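Local atomic coordinates of catechol 2,3-dioxygenase (PDB entry 3HPY), a protein that probably cleaves the ring of catechol beside its two hydroxyl groups, using molecular oxygen and an active-site iron, in the breakdown of aromatic hydrocarbons. Residues S195-K199 against V200-A204. Sequence-based numbering, arbitrary orientation.
Sequences SCSHK and VHDIA. With MCT (4-methylcatechol), chain J.
Ser195 and His201 stand with their CA atoms 4.2 Å apart where the chain doubles back, and the loop they close gathers round the carboxylate of Asp202 and donates to it. Two donors grip its OD2. The backbone N of Cys196 reaches OD2 of Asp202 at 3.0 Å in an almost straight bond (174°), meeting it on the anti side and somewhat out of the carboxylate plane, while the hydroxyl of Ser197, OG to OD2 3.0 Å, takes the syn lone pair. Ser197 OG sits between its backbone N and carbonyl carbon (chi1 62°), a position from which it also accepts from the N of Lys199 in an ST turn. A second ST turn overlaps this one: Ser197 N donates to Ser195 OG at 3.1 Å. OD1 of Asp202 is met by Lys199. The lysine chain, bent at chi3 (58°), crosses the aspartate at about a right angle and brings NZ of Lys199 to OD1 of Asp202 at 3.1 Å, a salt bridge made from above the carboxylate plane; NZ also bonds to the carbonyl of Asp153. CB of His201 leaves the backbone away from the loop, and the ring lies in the substrate pocket near the iron, NE2 of His201 donating weakly to O4 of 4-methylcatechol at 3.2 Å. The bonds centred on Asp202 thus hold the turn of a beta-hairpin next to this pocket, in the C-terminal glyoxalase-like (vicinal oxygen chelate) domain of an extradiol dioxygenase. The hairpin joins strand 189-195 to its antiparallel partner 203-207, with Asp202 and Ile203 forming a classic beta bulge opposite Leu194; strand 203-207 then runs parallel to 151-159.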
loop_
_atom_site.group_PDB
_atom_site.type_symbol
_atom_site.label_atom_id
_atom_site.label_comp_id
_atom_site.label_asym_id
_atom_site.label_seq_id
_atom_site.Cartn_x
_atom_site.Cartn_y
_atom_site.Cartn_z
ATOM N N SER C 195 5.260 11.126 24.898
ATOM C CA SER C 195 5.986 11.690 23.762
ATOM C C SER C 195 6.834 12.872 24.227
ATOM O O SER C 195 6.463 13.581 25.155
ATOM C CB SER C 195 5.002 12.159 22.675
ATOM O OG SER C 195 5.654 12.831 21.597
ATOM N N CYS C 196 7.986 13.060 23.594
ATOM C CA CYS C 196 8.863 14.190 23.894
ATOM C C CYS C 196 9.087 14.876 22.556
ATOM O O CYS C 196 10.120 15.508 22.327
ATOM C CB CYS C 196 10.200 13.707 24.469
ATOM S SG CYS C 196 11.152 12.580 23.413
ATOM N N SER C 197 8.092 14.746 21.681
ATOM C CA SER C 197 8.159 15.268 20.317
ATOM C C SER C 197 6.732 15.308 19.757
ATOM O O SER C 197 5.788 15.519 20.515
ATOM C CB SER C 197 9.011 14.310 19.483
ATOM O OG SER C 197 8.403 13.019 19.444
ATOM N N HIS C 198 6.559 15.146 18.443
ATOM C CA HIS C 198 5.197 15.097 17.909
ATOM C C HIS C 198 4.847 13.692 17.399
ATOM O O HIS C 198 3.949 13.507 16.569
ATOM C CB HIS C 198 4.919 16.174 16.832
ATOM C CG HIS C 198 5.792 16.091 15.620
ATOM N ND1 HIS C 198 6.856 16.942 15.412
ATOM C CD2 HIS C 198 5.762 15.260 14.551
ATOM C CE1 HIS C 198 7.446 16.641 14.270
ATOM N NE2 HIS C 198 6.804 15.621 13.728
ATOM N N LYS C 199 5.561 12.696 17.920
ATOM C CA LYS C 199 5.299 11.297 17.583
ATOM C C LYS C 199 4.237 10.827 18.588
ATOM O O LYS C 199 4.107 11.407 19.670
ATOM C CB LYS C 199 6.567 10.443 17.750
ATOM C CG LYS C 199 7.685 10.721 16.758
ATOM C CD LYS C 199 9.014 10.111 17.198
ATOM C CE LYS C 199 8.915 8.607 17.404
ATOM N NZ LYS C 199 10.129 8.035 18.032
ATOM N N VAL C 200 3.475 9.793 18.238
ATOM C CA VAL C 200 2.448 9.260 19.137
ATOM C C VAL C 200 3.057 8.874 20.485
ATOM O O VAL C 200 2.394 8.956 21.516
ATOM C CB VAL C 200 1.730 8.039 18.522
ATOM C CG1 VAL C 200 0.541 8.499 17.709
ATOM C CG2 VAL C 200 2.693 7.247 17.648
ATOM N N HIS C 201 4.313 8.437 20.471
ATOM C CA HIS C 201 5.037 8.119 21.704
ATOM C C HIS C 201 6.487 7.717 21.474
ATOM O O HIS C 201 6.834 7.070 20.479
ATOM C CB HIS C 201 4.333 7.024 22.502
ATOM C CG HIS C 201 4.372 5.680 21.849
ATOM N ND1 HIS C 201 4.155 5.508 20.500
ATOM C CD2 HIS C 201 4.553 4.442 22.364
ATOM C CE1 HIS C 201 4.198 4.221 20.211
ATOM N NE2 HIS C 201 4.437 3.551 21.325
ATOM N N ASP C 202 7.338 8.117 22.407
ATOM C CA ASP C 202 8.745 7.778 22.336
ATOM C C ASP C 202 9.013 6.655 23.330
ATOM O O ASP C 202 10.024 5.957 23.241
ATOM C CB ASP C 202 9.588 9.013 22.651
ATOM C CG ASP C 202 9.549 10.033 21.522
ATOM O OD1 ASP C 202 10.305 9.868 20.541
ATOM O OD2 ASP C 202 8.736 10.979 21.612
ATOM N N ILE C 203 8.080 6.474 24.261
ATOM C CA ILE C 203 8.202 5.437 25.274
ATOM C C ILE C 203 6.860 5.222 25.971
ATOM O O ILE C 203 6.037 6.144 26.054
ATOM C CB ILE C 203 9.290 5.815 26.320
ATOM C CG1 ILE C 203 9.625 4.606 27.199
ATOM C CG2 ILE C 203 8.811 6.985 27.171
ATOM C CD1 ILE C 203 10.899 4.791 28.032
ATOM N N ALA C 204 6.629 4.002 26.454
ATOM C CA ALA C 204 5.381 3.690 27.152
ATOM C C ALA C 204 5.657 2.772 28.331
ATOM O O ALA C 204 6.664 2.068 28.350
ATOM C CB ALA C 204 4.377 3.033 26.203
HETATM C C1 MCT J . 0.401 -0.458 22.200
HETATM C C2 MCT J . 1.624 -1.126 22.379
HETATM C C3 MCT J . 2.745 -0.729 21.614
HETATM O O3 MCT J . 3.908 -1.365 21.779
HETATM C C4 MCT J . 2.650 0.337 20.678
HETATM O O4 MCT J . 3.744 0.702 19.952
HETATM C C5 MCT J . 1.412 1.013 20.500
HETATM C C6 MCT J . 0.292 0.607 21.269
HETATM C C MCT J . -0.793 -0.874 22.999
#